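Local coordinates for envelope polyprotein (Puumala orthohantavirus, PDB 5FXU), which forms the Gn ectodomain of the hantaviral envelope spike, an antigenic surface glycoprotein that probably acts together with its partner Gc in cell entry, at residues V29-V34 / Y321-G326; Y230-G235 / L241-L246; E239-Y242 / D247-R250; G285-T290 / D294-V299. All blocks are in the same frame, centred on the assembly; numbering follows the deposited sequence.

Contact 1 of 4, residues V29-V34 / Y321-G326; sequences VPLTQV and YIWAPG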
loop_
_atom_site.group_PDB
_atom_site.type_symbol
_atom_site.label_atom_id
_atom_site.label_comp_id
_atom_site.label_asym_id
_atom_site.label_seq_id
_atom_site.Cartn_x
_atom_site.Cartn_y
_atom_site.Cartn_z
ATOM N N VAL A 29 9.827 -15.850 -3.928
ATOM C CA VAL A 29 11.256 -15.835 -4.205
ATOM C C VAL A 29 11.921 -16.028 -2.830
ATOM O O VAL A 29 11.373 -15.560 -1.824
ATOM C CB VAL A 29 11.806 -14.519 -4.855
ATOM C CG1 VAL A 29 11.016 -14.065 -6.062
ATOM C CG2 VAL A 29 11.900 -13.372 -3.867
ATOM N N PRO A 30 13.114 -16.656 -2.775
ATOM C CA PRO A 30 13.869 -16.744 -1.501
ATOM C C PRO A 30 14.272 -15.366 -0.953
ATOM O O PRO A 30 14.430 -14.441 -1.731
ATOM C CB PRO A 30 15.127 -17.556 -1.884
ATOM C CG PRO A 30 14.779 -18.249 -3.150
ATOM C CD PRO A 30 13.828 -17.325 -3.874
ATOM N N LEU A 31 14.445 -15.234 0.357
ATOM C CA LEU A 31 14.761 -13.919 0.965
ATOM C C LEU A 31 16.048 -13.303 0.464
ATOM O O LEU A 31 16.119 -12.095 0.258
ATOM C CB LEU A 31 14.898 -13.996 2.496
ATOM C CG LEU A 31 13.727 -14.005 3.462
ATOM C CD1 LEU A 31 14.230 -13.582 4.832
ATOM C CD2 LEU A 31 12.596 -13.112 3.051
ATOM N N THR A 32 17.073 -14.134 0.297
ATOM C CA THR A 32 18.392 -13.669 -0.161
ATOM C C THR A 32 18.323 -12.943 -1.502
ATOM O O THR A 32 19.102 -12.035 -1.748
ATOM C CB THR A 32 19.422 -14.816 -0.249
ATOM O OG1 THR A 32 18.893 -15.880 -1.040
ATOM C CG2 THR A 32 19.756 -15.363 1.146
ATOM N N GLN A 33 17.360 -13.315 -2.338
ATOM C CA GLN A 33 17.137 -12.639 -3.612
ATOM C C GLN A 33 16.389 -11.318 -3.556
ATOM O O GLN A 33 16.410 -10.578 -4.538
ATOM C CB GLN A 33 16.458 -13.589 -4.591
ATOM C CG GLN A 33 17.368 -14.728 -5.019
ATOM C CD GLN A 33 16.689 -15.703 -5.958
ATOM O OE1 GLN A 33 15.736 -15.358 -6.677
ATOM N NE2 GLN A 33 17.194 -16.944 -5.971
ATOM N N VAL A 34 15.752 -11.009 -2.432
ATOM C CA VAL A 34 14.889 -9.828 -2.309
ATOM C C VAL A 34 15.686 -8.545 -2.382
ATOM O O VAL A 34 15.261 -7.576 -3.020
ATOM C CB VAL A 34 14.073 -9.867 -0.996
ATOM C CG1 VAL A 34 13.293 -8.593 -0.766
ATOM C CG2 VAL A 34 13.112 -11.047 -1.004
ATOM N N TYR A 321 11.264 2.722 8.899
ATOM C CA TYR A 321 10.666 1.726 8.024
ATOM C C TYR A 321 11.088 0.330 8.449
ATOM O O TYR A 321 12.242 0.101 8.780
ATOM C CB TYR A 321 11.054 1.974 6.557
ATOM C CG TYR A 321 10.463 3.210 5.953
ATOM C CD1 TYR A 321 9.193 3.189 5.429
ATOM C CD2 TYR A 321 11.186 4.413 5.890
ATOM C CE1 TYR A 321 8.632 4.322 4.860
ATOM C CE2 TYR A 321 10.638 5.564 5.324
ATOM C CZ TYR A 321 9.347 5.510 4.811
ATOM O OH TYR A 321 8.746 6.624 4.269
ATOM N N ILE A 322 10.146 -0.589 8.426
ATOM C CA ILE A 322 10.352 -1.949 8.894
ATOM C C ILE A 322 9.982 -2.954 7.835
ATOM O O ILE A 322 8.995 -2.812 7.168
ATOM C CB ILE A 322 9.527 -2.226 10.168
ATOM C CG1 ILE A 322 10.106 -1.401 11.309
ATOM C CG2 ILE A 322 9.619 -3.685 10.605
ATOM C CD1 ILE A 322 9.047 -0.599 11.974
ATOM N N TRP A 323 10.836 -3.949 7.684
ATOM C CA TRP A 323 10.576 -5.119 6.906
ATOM C C TRP A 323 10.662 -6.320 7.860
ATOM O O TRP A 323 11.724 -6.591 8.408
ATOM C CB TRP A 323 11.630 -5.232 5.802
ATOM C CG TRP A 323 11.502 -6.463 4.980
ATOM C CD1 TRP A 323 10.369 -7.062 4.589
ATOM C CD2 TRP A 323 12.574 -7.222 4.434
ATOM N NE1 TRP A 323 10.659 -8.154 3.849
ATOM C CE2 TRP A 323 12.014 -8.276 3.737
ATOM C CE3 TRP A 323 13.964 -7.087 4.459
ATOM C CZ2 TRP A 323 12.781 -9.217 3.060
ATOM C CZ3 TRP A 323 14.733 -8.008 3.796
ATOM C CH2 TRP A 323 14.140 -9.070 3.102
ATOM N N ALA A 324 9.549 -7.030 8.047
ATOM C CA ALA A 324 9.458 -8.057 9.065
ATOM C C ALA A 324 8.986 -9.389 8.515
ATOM O O ALA A 324 7.835 -9.767 8.676
ATOM C CB ALA A 324 8.563 -7.580 10.198
ATOM N N PRO A 325 9.881 -10.108 7.850
ATOM C CA PRO A 325 9.461 -11.362 7.244
ATOM C C PRO A 325 9.168 -12.397 8.299
ATOM O O PRO A 325 9.931 -12.535 9.257
ATOM C CB PRO A 325 10.648 -11.776 6.392
ATOM C CG PRO A 325 11.785 -10.905 6.766
ATOM C CD PRO A 325 11.220 -9.675 7.397
ATOM N N GLY A 326 8.042 -13.078 8.138
ATOM C CA GLY A 326 7.581 -14.075 9.094
ATOM C C GLY A 326 6.916 -13.491 10.331
ATOM O O GLY A 326 6.639 -14.212 11.264
#

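Contact 2 of 4, residues Y230-G235 / L241-L246; sequences YICLVG and LYIPTL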
loop_
_atom_site.group_PDB
_atom_site.type_symbol
_atom_site.label_atom_id
_atom_site.label_comp_id
_atom_site.label_asym_id
_atom_site.label_seq_id
_atom_site.Cartn_x
_atom_site.Cartn_y
_atom_site.Cartn_z
ATOM N N TYR A 230 -2.148 8.859 3.509
ATOM C CA TYR A 230 -2.287 7.862 2.462
ATOM C C TYR A 230 -2.797 8.559 1.193
ATOM O O TYR A 230 -3.622 9.469 1.272
ATOM C CB TYR A 230 -3.222 6.711 2.888
ATOM C CG TYR A 230 -2.597 5.673 3.786
ATOM C CD1 TYR A 230 -1.867 4.611 3.244
ATOM C CD2 TYR A 230 -2.763 5.710 5.150
ATOM C CE1 TYR A 230 -1.325 3.630 4.049
ATOM C CE2 TYR A 230 -2.218 4.746 5.959
ATOM C CZ TYR A 230 -1.494 3.701 5.421
ATOM O OH TYR A 230 -0.954 2.736 6.244
ATOM N N ILE A 231 -2.317 8.077 0.040
ATOM C CA ILE A 231 -2.852 8.463 -1.251
ATOM C C ILE A 231 -3.396 7.198 -1.885
ATOM O O ILE A 231 -2.719 6.172 -1.907
ATOM C CB ILE A 231 -1.801 9.227 -2.086
ATOM C CG1 ILE A 231 -2.478 10.051 -3.152
ATOM C CG2 ILE A 231 -0.731 8.304 -2.667
ATOM C CD1 ILE A 231 -3.099 11.338 -2.610
ATOM N N CYS A 232 -4.650 7.248 -2.342
ATOM C CA CYS A 232 -5.389 6.049 -2.728
ATOM C C CYS A 232 -5.953 6.227 -4.101
ATOM O O CYS A 232 -6.235 7.351 -4.528
ATOM C CB CYS A 232 -6.552 5.765 -1.746
ATOM S SG CYS A 232 -6.060 5.660 0.004
ATOM N N LEU A 233 -6.130 5.112 -4.795
ATOM C CA LEU A 233 -6.850 5.106 -6.044
ATOM C C LEU A 233 -7.999 4.154 -5.877
ATOM O O LEU A 233 -7.843 3.093 -5.277
ATOM C CB LEU A 233 -5.964 4.677 -7.205
ATOM C CG LEU A 233 -5.031 5.669 -7.902
ATOM C CD1 LEU A 233 -5.500 7.106 -8.036
ATOM C CD2 LEU A 233 -3.739 5.648 -7.139
ATOM N N VAL A 234 -9.140 4.541 -6.428
ATOM C CA VAL A 234 -10.372 3.810 -6.280
ATOM C C VAL A 234 -10.667 3.054 -7.570
ATOM O O VAL A 234 -10.671 3.631 -8.640
ATOM C CB VAL A 234 -11.516 4.787 -5.973
ATOM C CG1 VAL A 234 -12.776 4.028 -5.668
ATOM C CG2 VAL A 234 -11.151 5.674 -4.788
ATOM N N GLY A 235 -10.951 1.767 -7.461
ATOM C CA GLY A 235 -11.242 0.930 -8.626
ATOM C C GLY A 235 -10.059 0.784 -9.562
ATOM O O GLY A 235 -8.912 0.777 -9.127
ATOM N N LEU A 241 -7.162 10.064 -4.072
ATOM C CA LEU A 241 -7.933 10.370 -2.873
ATOM C C LEU A 241 -6.947 10.450 -1.696
ATOM O O LEU A 241 -6.201 9.513 -1.448
ATOM C CB LEU A 241 -8.933 9.255 -2.664
ATOM C CG LEU A 241 -9.643 9.174 -1.324
ATOM C CD1 LEU A 241 -10.502 10.410 -1.082
ATOM C CD2 LEU A 241 -10.479 7.904 -1.301
ATOM N N TYR A 242 -6.911 11.605 -1.043
ATOM C CA TYR A 242 -6.052 11.884 0.080
ATOM C C TYR A 242 -6.740 11.408 1.371
ATOM O O TYR A 242 -7.896 11.733 1.621
ATOM C CB TYR A 242 -5.789 13.387 0.124
ATOM C CG TYR A 242 -4.819 13.866 1.196
ATOM C CD1 TYR A 242 -5.224 14.021 2.538
ATOM C CD2 TYR A 242 -3.491 14.216 0.868
ATOM C CE1 TYR A 242 -4.330 14.473 3.511
ATOM C CE2 TYR A 242 -2.609 14.691 1.833
ATOM C CZ TYR A 242 -3.036 14.822 3.141
ATOM O OH TYR A 242 -2.162 15.282 4.083
ATOM N N ILE A 243 -6.026 10.641 2.190
ATOM C CA ILE A 243 -6.548 10.154 3.485
ATOM C C ILE A 243 -5.653 10.718 4.583
ATOM O O ILE A 243 -4.466 10.436 4.573
ATOM C CB ILE A 243 -6.516 8.609 3.587
ATOM C CG1 ILE A 243 -7.192 7.932 2.386
ATOM C CG2 ILE A 243 -7.090 8.136 4.918
ATOM C CD1 ILE A 243 -8.678 8.131 2.297
ATOM N N PRO A 244 -6.184 11.499 5.532
ATOM C CA PRO A 244 -7.628 11.841 5.624
ATOM C C PRO A 244 -8.034 13.155 5.002
ATOM O O PRO A 244 -7.318 14.120 5.106
ATOM C CB PRO A 244 -7.881 11.880 7.127
ATOM C CG PRO A 244 -6.571 12.213 7.719
ATOM C CD PRO A 244 -5.460 11.923 6.743
ATOM N N THR A 245 -9.148 13.143 4.288
ATOM C CA THR A 245 -9.842 14.348 3.886
ATOM C C THR A 245 -11.107 14.364 4.770
ATOM O O THR A 245 -12.007 13.545 4.606
ATOM C CB THR A 245 -10.149 14.312 2.389
ATOM O OG1 THR A 245 -8.940 14.110 1.649
ATOM C CG2 THR A 245 -10.798 15.653 1.935
ATOM N N LEU A 246 -11.160 15.281 5.727
ATOM C CA LEU A 246 -12.092 15.137 6.875
ATOM C C LEU A 246 -13.581 15.103 6.551
ATOM O O LEU A 246 -14.328 14.339 7.182
ATOM C CB LEU A 246 -11.873 16.253 7.886
ATOM C CG LEU A 246 -10.628 16.310 8.721
ATOM C CD1 LEU A 246 -10.201 14.919 9.121
ATOM C CD2 LEU A 246 -9.487 17.081 8.071
#

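Contact 3 of 4, residues E239-Y242 / D247-R250; sequences EPLY and DDYR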
loop_
_atom_site.group_PDB
_atom_site.type_symbol
_atom_site.label_atom_id
_atom_site.label_comp_id
_atom_site.label_asym_id
_atom_site.label_seq_id
_atom_site.Cartn_x
_atom_site.Cartn_y
_atom_site.Cartn_z
ATOM N N GLU A 239 -9.320 9.682 -9.792
ATOM C CA GLU A 239 -8.429 10.695 -9.280
ATOM C C GLU A 239 -7.875 10.259 -7.919
ATOM O O GLU A 239 -8.544 9.549 -7.185
ATOM C CB GLU A 239 -9.163 12.014 -9.159
ATOM C CG GLU A 239 -9.483 12.548 -10.535
ATOM C CD GLU A 239 -10.191 13.879 -10.517
ATOM O OE1 GLU A 239 -11.036 14.123 -9.620
ATOM O OE2 GLU A 239 -9.897 14.683 -11.424
ATOM N N PRO A 240 -6.662 10.709 -7.571
ATOM C CA PRO A 240 -6.137 10.370 -6.248
ATOM C C PRO A 240 -7.016 10.890 -5.096
ATOM O O PRO A 240 -7.571 11.976 -5.178
ATOM C CB PRO A 240 -4.772 11.063 -6.220
ATOM C CG PRO A 240 -4.488 11.400 -7.655
ATOM C CD PRO A 240 -5.800 11.669 -8.271
ATOM N N LEU A 241 -7.162 10.064 -4.072
ATOM C CA LEU A 241 -7.933 10.370 -2.873
ATOM C C LEU A 241 -6.947 10.450 -1.696
ATOM O O LEU A 241 -6.201 9.513 -1.448
ATOM C CB LEU A 241 -8.933 9.255 -2.664
ATOM C CG LEU A 241 -9.643 9.174 -1.324
ATOM C CD1 LEU A 241 -10.502 10.410 -1.082
ATOM C CD2 LEU A 241 -10.479 7.904 -1.301
ATOM N N TYR A 242 -6.911 11.605 -1.043
ATOM C CA TYR A 242 -6.052 11.884 0.080
ATOM C C TYR A 242 -6.740 11.408 1.371
ATOM O O TYR A 242 -7.896 11.733 1.621
ATOM C CB TYR A 242 -5.789 13.387 0.124
ATOM C CG TYR A 242 -4.819 13.866 1.196
ATOM C CD1 TYR A 242 -5.224 14.021 2.538
ATOM C CD2 TYR A 242 -3.491 14.216 0.868
ATOM C CE1 TYR A 242 -4.330 14.473 3.511
ATOM C CE2 TYR A 242 -2.609 14.691 1.833
ATOM C CZ TYR A 242 -3.036 14.822 3.141
ATOM O OH TYR A 242 -2.162 15.282 4.083
ATOM N N ASP A 247 -13.983 15.919 5.581
ATOM C CA ASP A 247 -15.384 16.008 5.141
ATOM C C ASP A 247 -15.725 15.160 3.897
ATOM O O ASP A 247 -16.751 15.360 3.282
ATOM C CB ASP A 247 -15.739 17.486 4.886
ATOM C CG ASP A 247 -14.970 18.076 3.718
ATOM O OD1 ASP A 247 -13.825 17.609 3.458
ATOM O OD2 ASP A 247 -15.493 19.021 3.069
ATOM N N ASP A 248 -14.846 14.251 3.502
ATOM C CA ASP A 248 -15.092 13.363 2.372
ATOM C C ASP A 248 -15.550 11.986 2.835
ATOM O O ASP A 248 -14.789 11.269 3.489
ATOM C CB ASP A 248 -13.805 13.242 1.543
ATOM C CG ASP A 248 -14.012 12.619 0.180
ATOM O OD1 ASP A 248 -14.584 11.508 0.051
ATOM O OD2 ASP A 248 -13.552 13.250 -0.808
ATOM N N TYR A 249 -16.734 11.584 2.392
ATOM C CA TYR A 249 -17.339 10.333 2.810
ATOM C C TYR A 249 -16.488 9.083 2.465
ATOM O O TYR A 249 -16.542 8.084 3.162
ATOM C CB TYR A 249 -18.790 10.194 2.278
ATOM C CG TYR A 249 -18.892 9.712 0.858
ATOM C CD1 TYR A 249 -18.779 8.352 0.579
ATOM C CD2 TYR A 249 -19.118 10.607 -0.210
ATOM C CE1 TYR A 249 -18.857 7.884 -0.707
ATOM C CE2 TYR A 249 -19.203 10.155 -1.521
ATOM C CZ TYR A 249 -19.074 8.795 -1.762
ATOM O OH TYR A 249 -19.141 8.299 -3.033
ATOM N N ARG A 250 -15.706 9.177 1.415
ATOM C CA ARG A 250 -14.864 8.075 0.962
ATOM C C ARG A 250 -13.633 7.927 1.820
ATOM O O ARG A 250 -13.247 6.826 2.141
ATOM C CB ARG A 250 -14.422 8.289 -0.468
ATOM C CG ARG A 250 -15.587 8.405 -1.427
ATOM C CD ARG A 250 -15.081 8.789 -2.779
ATOM N NE ARG A 250 -14.577 10.166 -2.732
ATOM C CZ ARG A 250 -13.769 10.716 -3.634
ATOM N NH1 ARG A 250 -13.333 9.999 -4.685
ATOM N NH2 ARG A 250 -13.375 11.977 -3.471
HETATM O O HOH W 1 -11.313 9.896 -6.301
HETATM O O HOH W 2 -10.558 12.432 -5.375
#

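Contact 4 of 4, residues G285-T290 / D294-V299; sequences GKAPST and DTIQGV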
loop_
_atom_site.group_PDB
_atom_site.type_symbol
_atom_site.label_atom_id
_atom_site.label_comp_id
_atom_site.label_asym_id
_atom_site.label_seq_id
_atom_site.Cartn_x
_atom_site.Cartn_y
_atom_site.Cartn_z
ATOM N N GLY A 285 10.879 -6.610 19.320
ATOM C CA GLY A 285 12.189 -6.322 18.754
ATOM C C GLY A 285 12.547 -4.866 18.785
ATOM O O GLY A 285 11.736 -4.040 19.188
ATOM N N LYS A 286 13.767 -4.575 18.320
ATOM C CA LYS A 286 14.321 -3.229 18.327
ATOM C C LYS A 286 14.376 -2.629 16.936
ATOM O O LYS A 286 15.061 -3.151 16.049
ATOM C CB LYS A 286 15.717 -3.259 18.907
ATOM C CG LYS A 286 15.799 -3.942 20.265
ATOM C CD LYS A 286 17.248 -4.184 20.654
ATOM C CE LYS A 286 17.334 -4.606 22.103
ATOM N NZ LYS A 286 18.702 -5.090 22.417
ATOM N N ALA A 287 13.647 -1.535 16.750
ATOM C CA ALA A 287 13.626 -0.816 15.482
ATOM C C ALA A 287 13.794 0.673 15.754
ATOM O O ALA A 287 12.953 1.248 16.433
ATOM C CB ALA A 287 12.335 -1.087 14.755
ATOM N N PRO A 288 14.886 1.289 15.295
ATOM C CA PRO A 288 15.993 0.604 14.603
ATOM C C PRO A 288 16.770 -0.309 15.562
ATOM O O PRO A 288 16.540 -0.266 16.766
ATOM C CB PRO A 288 16.860 1.756 14.063
ATOM C CG PRO A 288 16.503 2.932 14.895
ATOM C CD PRO A 288 15.059 2.753 15.293
ATOM N N SER A 289 17.642 -1.150 15.020
ATOM C CA SER A 289 18.383 -2.133 15.814
ATOM C C SER A 289 19.287 -1.514 16.873
ATOM O O SER A 289 19.623 -2.179 17.859
ATOM C CB SER A 289 19.232 -3.029 14.912
ATOM O OG SER A 289 20.254 -2.289 14.277
ATOM N N THR A 290 19.665 -0.249 16.662
ATOM C CA THR A 290 20.443 0.523 17.625
ATOM C C THR A 290 19.688 0.962 18.885
ATOM O O THR A 290 20.310 1.460 19.802
ATOM C CB THR A 290 21.000 1.782 16.962
ATOM O OG1 THR A 290 19.925 2.512 16.376
ATOM C CG2 THR A 290 22.018 1.415 15.902
ATOM N N ASP A 294 13.012 -2.556 23.293
ATOM C CA ASP A 294 12.070 -2.905 22.241
ATOM C C ASP A 294 11.121 -1.780 21.888
ATOM O O ASP A 294 10.597 -1.123 22.765
ATOM C CB ASP A 294 11.249 -4.116 22.651
ATOM C CG ASP A 294 12.059 -5.394 22.659
ATOM O OD1 ASP A 294 13.160 -5.452 22.049
ATOM O OD2 ASP A 294 11.565 -6.357 23.277
ATOM N N THR A 295 10.936 -1.569 20.587
ATOM C CA THR A 295 10.092 -0.500 20.049
ATOM C C THR A 295 9.002 -1.012 19.130
ATOM O O THR A 295 8.212 -0.233 18.622
ATOM C CB THR A 295 10.956 0.514 19.284
ATOM O OG1 THR A 295 11.689 -0.162 18.258
ATOM C CG2 THR A 295 11.932 1.202 20.237
ATOM N N ILE A 296 8.941 -2.321 18.934
ATOM C CA ILE A 296 7.977 -2.928 18.018
ATOM C C ILE A 296 7.548 -4.300 18.529
ATOM O O ILE A 296 8.326 -4.986 19.176
ATOM C CB ILE A 296 8.570 -3.021 16.583
ATOM C CG1 ILE A 296 7.455 -3.258 15.557
ATOM C CG2 ILE A 296 9.691 -4.063 16.498
ATOM C CD1 ILE A 296 7.946 -3.334 14.140
ATOM N N GLN A 297 6.305 -4.670 18.254
ATOM C CA GLN A 297 5.815 -6.015 18.535
ATOM C C GLN A 297 4.994 -6.545 17.374
ATOM O O GLN A 297 4.636 -5.818 16.443
ATOM C CB GLN A 297 4.974 -6.039 19.821
ATOM C CG GLN A 297 3.643 -5.338 19.673
ATOM C CD GLN A 297 2.893 -5.156 20.989
ATOM O OE1 GLN A 297 3.489 -5.106 22.049
ATOM N NE2 GLN A 297 1.578 -5.007 20.906
ATOM N N GLY A 298 4.681 -7.823 17.454
ATOM C CA GLY A 298 3.915 -8.460 16.423
ATOM C C GLY A 298 3.682 -9.906 16.742
ATOM O O GLY A 298 3.955 -10.343 17.851
ATOM N N VAL A 299 3.206 -10.647 15.750
ATOM C CA VAL A 299 2.923 -12.065 15.875
ATOM C C VAL A 299 3.712 -12.833 14.838
ATOM O O VAL A 299 3.572 -12.620 13.632
ATOM C CB VAL A 299 1.432 -12.312 15.691
ATOM C CG1 VAL A 299 1.111 -13.801 15.698
ATOM C CG2 VAL A 299 0.671 -11.615 16.811
#

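Contact 1 of 4, residues V29-V34 / Y321-G326
Leu31 lays its CD2 methyl against the six-membered end of the Trp323 indole, 3.9 Å from Leu31 CD2 to Trp323 CZ2, and the same methyl reaches the proline that follows two residues on. The second branch shares that work: Leu31 CD1 lies 4.1 Å from Pro325 CG, and the leucine fork thus spans both the indole and the pyrrolidine ring. Val34 and Trp323 point at each other from opposite directions. The valine CG1, anti to the backbone N (chi1 174°), sits 3.9 Å from Trp323 CZ2 and almost as near to CH2. Both aliphatic groups meet the ring obliquely. Pro325 folds back on the tryptophan two residues before it, with Pro325 CD 3.8 Å above one face of the Trp323 ring and displaced toward its rim.

Leu31 and Val34 belong to a single turn that follows the end of strand 19-30, closed by a bond from Val34 N to Leu31 O of 2.9 Å; this turn brings both side chains to the same indole. Trp323, the last residue of strand 321-323, holds its CG anti to the backbone N (chi1 177°), which carries the benzo end out to the turn. Leu114, Cys116 and Cys121, from strands 107-116 and 120-130, also pack on the indole, and Phe57 and Lys59 of strand 54-64 touch it too. The contact joins two parts of the Gn head almost 290 residues apart in sequence. No hydrogen bond crosses between the two segments, so the join is apolar, and probably draws its stability from dispersion and from the burial of the indole and the proline.

Contact 2 of 4, residues Y230-G235 / L241-L246
Tyr230 O receives the shortest bond between these segments, 2.8 Å from Ile243 N, and the N-H points well at it (164°), although the donor is tilted somewhat from the carbonyl plane. Tyr230 N returns a bond of 3.0 Å to Ile243 O, completing the reciprocal pair. Two residues along, Cys232 and Leu241 repeat the exchange: Cys232 N donates to Leu241 O and Leu241 N to Cys232 O, each at 2.9 Å, the first of them more bent (144°). Ile231 and Tyr242 form the non-hydrogen-bonded pair between. This is the antiparallel register of the beta hairpin made by strands 228-234 and 237-243, whose axes stand 4.8 Å apart here.

Tyr230, Cys232, Leu241 and Ile243 share one face. There Cys232 SG approaches Ile243 CG1 to 3.5 Å; the sulfur is turned anti to its own carbonyl carbon (chi1 -54°) and bonded to Cys193, a disulfide that ties strand 228-234 covalently to strand 185-197, which pairs with its other edge. Ile243 CB also packs on Tyr230 CB, while the tyrosine ring leads away to a hydrogen bond from its OH to Pro342 O. Val234 CG2 meets Leu241 CD2 at 4.2 Å. On the other face Ile231 extends CD1 to within 4.3 Å of Tyr242 CB. Beyond the strand a cis peptide precedes Pro244, and Thr245 OG1 bonds back to Tyr242 O from above the carbonyl plane.

Contact 3 of 4, residues E239-Y242 / D247-R250
Helix 249-260 begins here beside strand 237-243, and its first turn is packed against the strand through Leu241 and Arg250. Leu241 CD2 rests 4.0 Å from Arg250 CB, while its other branch, CD1, lies over one face of the guanidinium, 4.1 Å from Arg250 NH2 and displaced toward the rim. Asp248 is the N-cap residue. Its OD1 accepts from Arg250 N at 2.9 Å through the anti lone pair, and through the syn lone pair from Arg250 NE. Asp248 OD2 takes Arg250 NH2 at 3.0 Å, also on its syn side, so the salt bridge is side-on, with NE and NH2 each on one carboxylate oxygen. A bend at chi3 (-69°) turns the guanidinium back toward the cap.

Water extends the contact to the strand: one molecule donates to Glu239 O and accepts from Arg250 NH1, 2.6 Å from that nitrogen, and a second donates to Pro240 O and is only weakly bonded by Arg250 NH2. Leu351 of strand 340-354 also touches the arginine. With both carboxylate oxygens engaged, the guanidinium is fixed in rotation under the leucine methyl, and the nearby helix start would be expected to stabilise the negative charge of Asp248.

Contact 4 of 4, residues G285-T290 / D294-V299
Thr295 turns its hydroxyl toward Ala287 and bonds to it, while Asp294 merely lays its carboxylate beside the Gly285 backbone. Thr295 OG1 donates to Ala287 O at 2.6 Å, from a direction tilted from the carbonyl plane; with chi1 56° the oxygen lies between the backbone N and the carbonyl carbon, which leads it to that acceptor. Ala287 CB is 3.7 Å from the same Thr295 OG1. Lys286 crosses Asp294 at an angle, its CG 3.5 Å from Asp294 OD1, while the extended chain carries the ammonium beyond. The polar end of Asp294 is held chiefly by Thr284, whose OG1 is bonded to Asp294 OD2.

Between these groups the backbone forms a classic beta bulge, where Thr295 and Ile296 both face Gly285 at the base of the loop between strands 278-285 and 296-302. Gly285 O takes two donors, Thr295 N at 3.0 Å and Ile296 N at 3.3 Å, and Gly285 N bonds in turn to Ile296 O. Ile296 CG2 comes to 3.4 Å from Gly285 O. The same Ile296 CG2 lies 4.3 Å from Ala287 CB. Ala287 and Ile296 also lie against Thr58 and Trp60 of strand 54-64, respectively.

From the N terminus, the chain leaves strand 19-30 through the turn of contact 1, which is closed only 287 residues later by strand 321-323 and the proline just after it; the other three contacts are nested within that long loop. Contact 2 closes the hairpin of strands 228-234 and 237-243, and contact 3 follows at once, sharing Leu241 and Tyr242 and tying the second strand to helix 249-260. Contact 4 comes later, in series, closing the loop between strands 278-285 and 296-302. It touches contact 1, where Ile322 packs on Ile296 and Ala287. Contacts 1 and 2 lie on opposite sides of the chain's centre, yet strands 19-30 and 237-243 pair directly.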